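Local structure of CARDB domain-containing protein (Pyrococcus furiosus, 3IDU) at residues A35-H40 against F114-V119; V54-N59 against K64-S69; E98-T101 against N106-N109. The protein is of unknown function, but this piece of it is a CARDB domain, an all-beta module that binds two manganese ions. One frame throughout, in Å; residues are numbered along the deposited sequence.

Interaction 1: A35-H40 against F114-V119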
loop_
_atom_site.group_PDB
_atom_site.type_symbol
_atom_site.label_atom_id
_atom_site.label_comp_id
_atom_site.label_asym_id
_atom_site.label_seq_id
_atom_site.Cartn_x
_atom_site.Cartn_y
_atom_site.Cartn_z
ATOM N N ALA A 35 -12.587 -11.943 1.890
ATOM C CA ALA A 35 -11.142 -11.954 2.078
ATOM C C ALA A 35 -10.708 -10.615 2.669
ATOM O O ALA A 35 -11.166 -9.557 2.236
ATOM C CB ALA A 35 -10.439 -12.200 0.746
ATOM N N GLU A 36 -9.822 -10.665 3.659
ATOM C CA GLU A 36 -9.344 -9.451 4.308
ATOM C C GLU A 36 -7.880 -9.175 3.978
ATOM O O GLU A 36 -7.018 -10.034 4.168
ATOM C CB GLU A 36 -9.526 -9.568 5.826
ATOM C CG GLU A 36 -10.972 -9.810 6.254
ATOM C CD GLU A 36 -11.132 -9.974 7.756
ATOM O OE1 GLU A 36 -12.277 -10.185 8.211
ATOM O OE2 GLU A 36 -10.119 -9.894 8.481
ATOM N N TYR A 37 -7.608 -7.974 3.475
ATOM C CA TYR A 37 -6.246 -7.586 3.126
ATOM C C TYR A 37 -5.800 -6.388 3.938
ATOM O O TYR A 37 -6.622 -5.662 4.489
ATOM C CB TYR A 37 -6.137 -7.246 1.638
ATOM C CG TYR A 37 -6.289 -8.437 0.723
ATOM C CD1 TYR A 37 -7.550 -8.915 0.367
ATOM C CD2 TYR A 37 -5.168 -9.107 0.239
ATOM C CE1 TYR A 37 -7.687 -10.037 -0.455
ATOM C CE2 TYR A 37 -5.293 -10.225 -0.578
ATOM C CZ TYR A 37 -6.553 -10.686 -0.920
ATOM O OH TYR A 37 -6.672 -11.801 -1.716
ATOM N N GLU A 38 -4.491 -6.188 4.017
ATOM C CA GLU A 38 -3.958 -5.056 4.755
ATOM C C GLU A 38 -2.966 -4.288 3.902
ATOM O O GLU A 38 -2.124 -4.875 3.221
ATOM C CB GLU A 38 -3.256 -5.517 6.037
ATOM C CG GLU A 38 -4.108 -6.383 6.948
ATOM C CD GLU A 38 -3.429 -6.668 8.272
ATOM O OE1 GLU A 38 -2.239 -7.049 8.262
ATOM O OE2 GLU A 38 -4.087 -6.520 9.324
ATOM N N VAL A 39 -3.084 -2.968 3.935
ATOM C CA VAL A 39 -2.170 -2.115 3.200
ATOM C C VAL A 39 -1.306 -1.450 4.265
ATOM O O VAL A 39 -1.811 -0.711 5.106
ATOM C CB VAL A 39 -2.921 -1.038 2.391
ATOM C CG1 VAL A 39 -1.920 -0.135 1.687
ATOM C CG2 VAL A 39 -3.841 -1.707 1.362
ATOM N N HIS A 40 -0.011 -1.755 4.249
ATOM C CA HIS A 40 0.926 -1.185 5.208
ATOM C C HIS A 40 1.600 0.033 4.582
ATOM O O HIS A 40 2.396 -0.102 3.656
ATOM C CB HIS A 40 1.985 -2.223 5.598
ATOM C CG HIS A 40 1.440 -3.374 6.386
ATOM N ND1 HIS A 40 1.891 -3.690 7.649
ATOM C CD2 HIS A 40 0.457 -4.262 6.104
ATOM C CE1 HIS A 40 1.207 -4.722 8.113
ATOM N NE2 HIS A 40 0.331 -5.088 7.194
ATOM N N PHE A 114 0.599 -7.172 -5.718
ATOM C CA PHE A 114 0.263 -8.405 -5.028
ATOM C C PHE A 114 -0.718 -9.191 -5.889
ATOM O O PHE A 114 -1.784 -8.693 -6.251
ATOM C CB PHE A 114 -0.351 -8.072 -3.664
ATOM C CG PHE A 114 -0.431 -9.239 -2.726
ATOM C CD1 PHE A 114 -1.423 -10.202 -2.873
ATOM C CD2 PHE A 114 0.500 -9.383 -1.701
ATOM C CE1 PHE A 114 -1.490 -11.295 -2.013
ATOM C CE2 PHE A 114 0.444 -10.474 -0.834
ATOM C CZ PHE A 114 -0.554 -11.433 -0.992
ATOM N N ASP A 115 -0.340 -10.419 -6.223
ATOM C CA ASP A 115 -1.164 -11.284 -7.054
ATOM C C ASP A 115 -2.031 -12.232 -6.225
ATOM O O ASP A 115 -1.558 -12.852 -5.271
ATOM C CB ASP A 115 -0.257 -12.064 -8.006
ATOM C CG ASP A 115 0.444 -11.157 -9.003
ATOM O OD1 ASP A 115 1.665 -11.316 -9.220
ATOM O OD2 ASP A 115 -0.232 -10.273 -9.577
ATOM N N VAL A 116 -3.302 -12.335 -6.600
ATOM C CA VAL A 116 -4.250 -13.192 -5.898
ATOM C C VAL A 116 -4.949 -14.142 -6.864
ATOM O O VAL A 116 -5.454 -13.723 -7.905
ATOM C CB VAL A 116 -5.329 -12.355 -5.173
ATOM C CG1 VAL A 116 -6.333 -13.274 -4.493
ATOM C CG2 VAL A 116 -4.675 -11.440 -4.151
ATOM N N SER A 117 -4.981 -15.422 -6.514
ATOM C CA SER A 117 -5.630 -16.413 -7.360
ATOM C C SER A 117 -7.003 -16.787 -6.809
ATOM O O SER A 117 -7.107 -17.424 -5.759
ATOM C CB SER A 117 -4.759 -17.665 -7.469
ATOM O OG SER A 117 -5.352 -18.619 -8.333
ATOM N N VAL A 118 -8.053 -16.379 -7.517
ATOM C CA VAL A 118 -9.421 -16.679 -7.106
ATOM C C VAL A 118 -9.868 -17.986 -7.750
ATOM O O VAL A 118 -9.839 -18.124 -8.972
ATOM C CB VAL A 118 -10.399 -15.558 -7.524
ATOM C CG1 VAL A 118 -11.811 -15.898 -7.067
ATOM C CG2 VAL A 118 -9.955 -14.232 -6.926
ATOM N N VAL A 119 -10.279 -18.942 -6.925
ATOM C CA VAL A 119 -10.718 -20.240 -7.425
ATOM C C VAL A 119 -12.119 -20.591 -6.933
ATOM O O VAL A 119 -12.380 -20.604 -5.731
ATOM C CB VAL A 119 -9.747 -21.351 -6.983
ATOM C CG1 VAL A 119 -10.107 -22.660 -7.666
ATOM C CG2 VAL A 119 -8.317 -20.946 -7.310
#
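The nearest CA atoms across the contact, those of Tyr37 and Phe114, are 10.5 Å apart, so strands 35-40 and 114-118 meet through side chains alone. They belong to the two facing sheets of a beta sandwich, the fold expected of a CARDB domain of the E-set clan. Strand 35-43 is the middle strand of the three-stranded sheet. Strand 111-118 lies in the other sheet, between strands 28-29 and 88-96.

Tyr37 carries the contact. Its CG is anti to the carbonyl carbon (chi1 -69°), and the ring reaches across the interior to meet Val116, which comes from the opposite direction. The CG2 methyl of Val116 approaches the ring obliquely, with CG2 3.8 Å from Tyr37 CZ. Phe114 lies further back along the ring. Phe114 CE1 lies 4.2 Å from Tyr37 CE2, at the tyrosine ring edge and near its plane.

The hydroxyl is the polar end of this buried side chain. It hydrogen-bonds to the carbonyl oxygen of Pro26, which ties it to the chain just before strand 28-29. Phe80 of strand 75-82 meets the Tyr37 ring with nearly parallel planes. Val29 touches both Tyr37 and Val116. Val116 turns the fork of its two methyls toward the phenol oxygen: CG1 and CG2 each lie 3.2 Å from Tyr37 OH.

Interaction 2: V54-N59 against K64-S69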
loop_
_atom_site.group_PDB
_atom_site.type_symbol
_atom_site.label_atom_id
_atom_site.label_comp_id
_atom_site.label_asym_id
_atom_site.label_seq_id
_atom_site.Cartn_x
_atom_site.Cartn_y
_atom_site.Cartn_z
ATOM N N VAL A 54 -3.713 7.267 -0.568
ATOM C CA VAL A 54 -3.358 5.872 -0.755
ATOM C C VAL A 54 -4.506 5.293 -1.582
ATOM O O VAL A 54 -5.679 5.593 -1.332
ATOM C CB VAL A 54 -3.251 5.120 0.597
ATOM C CG1 VAL A 54 -2.949 3.642 0.357
ATOM C CG2 VAL A 54 -2.152 5.747 1.446
ATOM N N ARG A 55 -4.163 4.483 -2.575
ATOM C CA ARG A 55 -5.159 3.889 -3.444
ATOM C C ARG A 55 -4.875 2.414 -3.671
ATOM O O ARG A 55 -3.716 1.989 -3.737
ATOM C CB ARG A 55 -5.181 4.613 -4.802
ATOM C CG ARG A 55 -5.448 6.124 -4.736
ATOM C CD ARG A 55 -5.448 6.744 -6.135
ATOM N NE ARG A 55 -5.738 8.181 -6.160
ATOM C CZ ARG A 55 -4.865 9.142 -5.861
ATOM N NH1 ARG A 55 -3.627 8.836 -5.502
ATOM N NH2 ARG A 55 -5.224 10.417 -5.944
ATOM N N VAL A 56 -5.945 1.632 -3.765
ATOM C CA VAL A 56 -5.835 0.205 -4.032
ATOM C C VAL A 56 -6.585 -0.056 -5.333
ATOM O O VAL A 56 -7.701 0.422 -5.531
ATOM C CB VAL A 56 -6.435 -0.655 -2.886
ATOM C CG1 VAL A 56 -6.690 -2.080 -3.377
ATOM C CG2 VAL A 56 -5.467 -0.695 -1.716
ATOM N N TYR A 57 -5.936 -0.804 -6.217
ATOM C CA TYR A 57 -6.474 -1.161 -7.521
ATOM C C TYR A 57 -6.524 -2.672 -7.635
ATOM O O TYR A 57 -5.673 -3.372 -7.086
ATOM C CB TYR A 57 -5.558 -0.658 -8.640
ATOM C CG TYR A 57 -5.359 0.834 -8.710
ATOM C CD1 TYR A 57 -6.185 1.628 -9.501
ATOM C CD2 TYR A 57 -4.323 1.453 -8.010
ATOM C CE1 TYR A 57 -5.987 2.995 -9.600
ATOM C CE2 TYR A 57 -4.120 2.824 -8.102
ATOM C CZ TYR A 57 -4.954 3.590 -8.899
ATOM O OH TYR A 57 -4.749 4.946 -8.986
ATOM N N ILE A 58 -7.516 -3.168 -8.360
ATOM C CA ILE A 58 -7.657 -4.597 -8.599
ATOM C C ILE A 58 -7.735 -4.710 -10.120
ATOM O O ILE A 58 -8.680 -4.219 -10.732
ATOM C CB ILE A 58 -8.926 -5.142 -7.925
ATOM C CG1 ILE A 58 -8.779 -5.012 -6.404
ATOM C CG2 ILE A 58 -9.160 -6.592 -8.337
ATOM C CD1 ILE A 58 -9.979 -5.483 -5.612
ATOM N N ASN A 59 -6.729 -5.349 -10.715
ATOM C CA ASN A 59 -6.636 -5.489 -12.167
ATOM C C ASN A 59 -6.740 -4.133 -12.869
ATOM O O ASN A 59 -7.427 -3.982 -13.882
ATOM C CB ASN A 59 -7.688 -6.473 -12.697
ATOM C CG ASN A 59 -7.185 -7.910 -12.695
ATOM O OD1 ASN A 59 -6.048 -8.175 -12.303
ATOM N ND2 ASN A 59 -8.024 -8.842 -13.138
ATOM N N LYS A 64 -10.392 1.095 -3.745
ATOM C CA LYS A 64 -10.618 1.871 -2.534
ATOM C C LYS A 64 -9.576 2.963 -2.378
ATOM O O LYS A 64 -8.449 2.834 -2.854
ATOM C CB LYS A 64 -10.594 0.944 -1.315
ATOM C CG LYS A 64 -11.089 1.570 -0.019
ATOM C CD LYS A 64 -11.128 0.530 1.091
ATOM C CE LYS A 64 -11.595 1.126 2.411
ATOM N NZ LYS A 64 -11.608 0.112 3.505
ATOM N N ASN A 65 -9.964 4.049 -1.719
ATOM C CA ASN A 65 -9.041 5.148 -1.504
ATOM C C ASN A 65 -9.059 5.634 -0.065
ATOM O O ASN A 65 -10.075 5.547 0.630
ATOM C CB ASN A 65 -9.338 6.303 -2.473
ATOM C CG ASN A 65 -10.795 6.690 -2.496
ATOM O OD1 ASN A 65 -11.369 7.057 -1.469
ATOM N ND2 ASN A 65 -11.408 6.617 -3.677
ATOM N N TRP A 66 -7.904 6.118 0.375
ATOM C CA TRP A 66 -7.709 6.629 1.726
ATOM C C TRP A 66 -6.901 7.911 1.654
ATOM O O TRP A 66 -6.140 8.133 0.714
ATOM C CB TRP A 66 -6.880 5.659 2.564
ATOM C CG TRP A 66 -7.473 4.330 2.855
ATOM C CD1 TRP A 66 -8.133 3.961 3.991
ATOM C CD2 TRP A 66 -7.360 3.151 2.056
ATOM N NE1 TRP A 66 -8.426 2.622 3.956
ATOM C CE2 TRP A 66 -7.966 2.099 2.776
ATOM C CE3 TRP A 66 -6.803 2.878 0.798
ATOM C CZ2 TRP A 66 -8.028 0.792 2.285
ATOM C CZ3 TRP A 66 -6.863 1.583 0.310
ATOM C CH2 TRP A 66 -7.474 0.554 1.054
ATOM N N THR A 67 -7.059 8.738 2.675
ATOM C CA THR A 67 -6.305 9.975 2.805
ATOM C C THR A 67 -5.686 9.806 4.185
ATOM O O THR A 67 -6.407 9.780 5.184
ATOM C CB THR A 67 -7.235 11.207 2.796
ATOM O OG1 THR A 67 -7.729 11.426 1.470
ATOM C CG2 THR A 67 -6.494 12.448 3.271
ATOM N N VAL A 68 -4.364 9.666 4.258
ATOM C CA VAL A 68 -3.733 9.465 5.555
ATOM C C VAL A 68 -2.601 10.427 5.861
ATOM O O VAL A 68 -2.098 11.122 4.981
ATOM C CB VAL A 68 -3.170 8.031 5.700
ATOM C CG1 VAL A 68 -4.247 7.014 5.377
ATOM C CG2 VAL A 68 -1.963 7.849 4.807
ATOM N N SER A 69 -2.231 10.466 7.136
ATOM C CA SER A 69 -1.136 11.297 7.593
ATOM C C SER A 69 -0.140 10.340 8.218
ATOM O O SER A 69 -0.526 9.299 8.751
ATOM C CB SER A 69 -1.609 12.309 8.639
ATOM O OG SER A 69 -2.114 11.645 9.784
#
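Val54 and Trp66 form a hydrogen-bonded pair in the antiparallel beta hairpin of strands 49-58 and 61-70, at the edge of the five-stranded sheet. Both backbone bonds of this pair are formed. Val54 N gives to Trp66 O at 2.9 Å, almost straight at 173°, and Trp66 N gives back to Val54 O at the same distance. Val56 N reaches Lys64 O at 2.9 Å, while the return bond from Lys64 N to Val56 O is longer, 3.3 Å. Arg55 and Asn65 form the non-hydrogen-bonded pair between them.

Val54, Val56 and Trp66 point to the sandwich interior. The CG2 methyl of Val56 meets the rim of the indole near its plane, 3.4 Å from Trp66 CZ3. Val54 CG1 touches CE3 of the same ring. A serine in place of Trp66 would probably leave these valine methyls facing a gap and remove the indole contact with Leu78 of the other sheet.

Arg55 points to the other face, where NH2 makes a salt bridge with Glu99. Lys64 extends fully, and its NZ bonds to the carbonyl oxygen of Thr79. On the way, Lys64 CG lies over one face of the Trp66 ring, displaced toward the rim and 3.8 Å above its plane.

Interaction 3: E98-T101 against N106-N109. With MN (manganese (II) ion), chain D; MN (manganese (II) ion), chain C.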
loop_
_atom_site.group_PDB
_atom_site.type_symbol
_atom_site.label_atom_id
_atom_site.label_comp_id
_atom_site.label_asym_id
_atom_site.label_seq_id
_atom_site.Cartn_x
_atom_site.Cartn_y
_atom_site.Cartn_z
ATOM N N GLU A 98 0.478 8.933 -5.434
ATOM C CA GLU A 98 0.562 8.659 -6.856
ATOM C C GLU A 98 0.663 9.945 -7.671
ATOM O O GLU A 98 1.271 9.954 -8.741
ATOM C CB GLU A 98 -0.657 7.853 -7.299
ATOM C CG GLU A 98 -0.413 7.030 -8.539
ATOM C CD GLU A 98 -1.642 6.259 -8.962
ATOM O OE1 GLU A 98 -2.314 5.681 -8.080
ATOM O OE2 GLU A 98 -1.927 6.222 -10.175
ATOM N N GLU A 99 0.069 11.029 -7.167
ATOM C CA GLU A 99 0.098 12.325 -7.861
ATOM C C GLU A 99 1.413 13.050 -7.598
ATOM O O GLU A 99 1.636 14.159 -8.083
ATOM C CB GLU A 99 -1.060 13.210 -7.396
ATOM C CG GLU A 99 -1.175 13.325 -5.887
ATOM C CD GLU A 99 -2.109 12.285 -5.294
ATOM O OE1 GLU A 99 -3.335 12.404 -5.513
ATOM O OE2 GLU A 99 -1.622 11.350 -4.618
ATOM N N ASN A 100 2.277 12.390 -6.834
ATOM C CA ASN A 100 3.581 12.907 -6.451
ATOM C C ASN A 100 3.575 14.376 -6.057
ATOM O O ASN A 100 4.163 15.232 -6.724
ATOM C CB ASN A 100 4.607 12.660 -7.554
ATOM C CG ASN A 100 6.015 13.011 -7.113
ATOM O OD1 ASN A 100 6.376 12.850 -5.930
ATOM N ND2 ASN A 100 6.826 13.478 -8.055
ATOM N N THR A 101 2.898 14.653 -4.951
ATOM C CA THR A 101 2.814 16.005 -4.421
ATOM C C THR A 101 3.716 16.115 -3.190
ATOM O O THR A 101 3.792 17.166 -2.554
ATOM C CB THR A 101 1.359 16.360 -4.043
ATOM O OG1 THR A 101 0.831 15.361 -3.163
ATOM C CG2 THR A 101 0.489 16.431 -5.295
ATOM N N ASN A 106 12.682 8.725 -2.013
ATOM C CA ASN A 106 12.522 7.765 -3.098
ATOM C C ASN A 106 11.078 7.807 -3.597
ATOM O O ASN A 106 10.139 7.706 -2.809
ATOM C CB ASN A 106 12.874 6.364 -2.583
ATOM C CG ASN A 106 12.892 5.313 -3.680
ATOM O OD1 ASN A 106 12.539 5.581 -4.832
ATOM N ND2 ASN A 106 13.300 4.100 -3.320
ATOM N N GLU A 107 10.904 7.986 -4.902
ATOM C CA GLU A 107 9.561 8.032 -5.485
ATOM C C GLU A 107 9.280 6.705 -6.191
ATOM O O GLU A 107 8.189 6.488 -6.725
ATOM C CB GLU A 107 9.445 9.180 -6.504
ATOM C CG GLU A 107 10.053 10.518 -6.072
ATOM C CD GLU A 107 9.322 11.189 -4.917
ATOM O OE1 GLU A 107 9.837 12.215 -4.405
ATOM O OE2 GLU A 107 8.238 10.702 -4.525
ATOM N N ASN A 108 10.264 5.812 -6.173
ATOM C CA ASN A 108 10.127 4.530 -6.843
ATOM C C ASN A 108 9.756 3.350 -5.943
ATOM O O ASN A 108 9.758 2.203 -6.386
ATOM C CB ASN A 108 11.411 4.225 -7.628
ATOM C CG ASN A 108 11.793 5.355 -8.578
ATOM O OD1 ASN A 108 12.752 6.099 -8.335
ATOM N ND2 ASN A 108 11.026 5.504 -9.656
ATOM N N ASN A 109 9.429 3.629 -4.683
ATOM C CA ASN A 109 9.024 2.579 -3.752
ATOM C C ASN A 109 7.619 2.912 -3.253
ATOM O O ASN A 109 7.207 2.504 -2.163
ATOM C CB ASN A 109 10.004 2.482 -2.571
ATOM C CG ASN A 109 10.099 3.774 -1.769
ATOM O OD1 ASN A 109 9.566 4.805 -2.168
ATOM N ND2 ASN A 109 10.797 3.719 -0.635
HETATM MN MN MN D . 6.233 11.569 -3.754
HETATM MN MN MN C . 8.673 6.670 -1.462
HETATM O O HOH W 1 5.134 10.114 -5.209
#
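The two-manganese site of the CARDB domain is built largely on the loop between strands 88-96 and 111-118, with Asp18 and Leu19 added from near the start of the chain, and Asn100 and Glu107 meet there around one ion. Asn100 OD1 binds this manganese at 2.5 Å and Glu107 OE2 binds it at 2.3 Å. Asn100 OD1 and Glu107 OE2 are 3.2 Å apart; both are ligands, and no hydrogen bond joins them. The side chains cross at about a right angle, with amide and carboxylate planes 57° apart. With chi1 at -172°, the Asn100 side chain swings away from its own N and carries OD1 to the ion. Glu107 bends at chi2 (-67°) and brings its carboxylate round to the same point. Asp97, Val102 and Glu104 add three oxygens, and a water makes six ligands.

Residues 106-109 also hold the second manganese, through Asn106 O and Asn109 OD1, each at 2.2 Å. Asp18, Leu19, Glu104 and Asn110 complete it. Glu104 bridges the ions, OE1 to one and OE2 to the other. An Asx turn shapes this part of the loop: Asn108 N donates to Asn106 OD1 at 2.7 Å, from well above the amide plane.

Interaction 1 joins the two sheets of the sandwich, interaction 2 pairs two strands within the five-stranded sheet, and interaction 3 lies in a metal-binding loop. Along the chain, 54-69 and then 98-109 both fall inside the span closed by interaction 1. Interactions 1 and 2, centres about 14 Å apart, touch in the core, where Val39 CG2 packs 3.6 Å from Val56 CG2. Interactions 2 and 3, centres also about 14 Å apart, touch at the surface, where Arg55 forms a salt bridge with Glu99 and Tyr57 probably hydrogen-bonds to Glu98. Interactions 1 and 3 do not touch, with centres about 23 Å apart. The hairpin thus contacts both the core and the manganese loop.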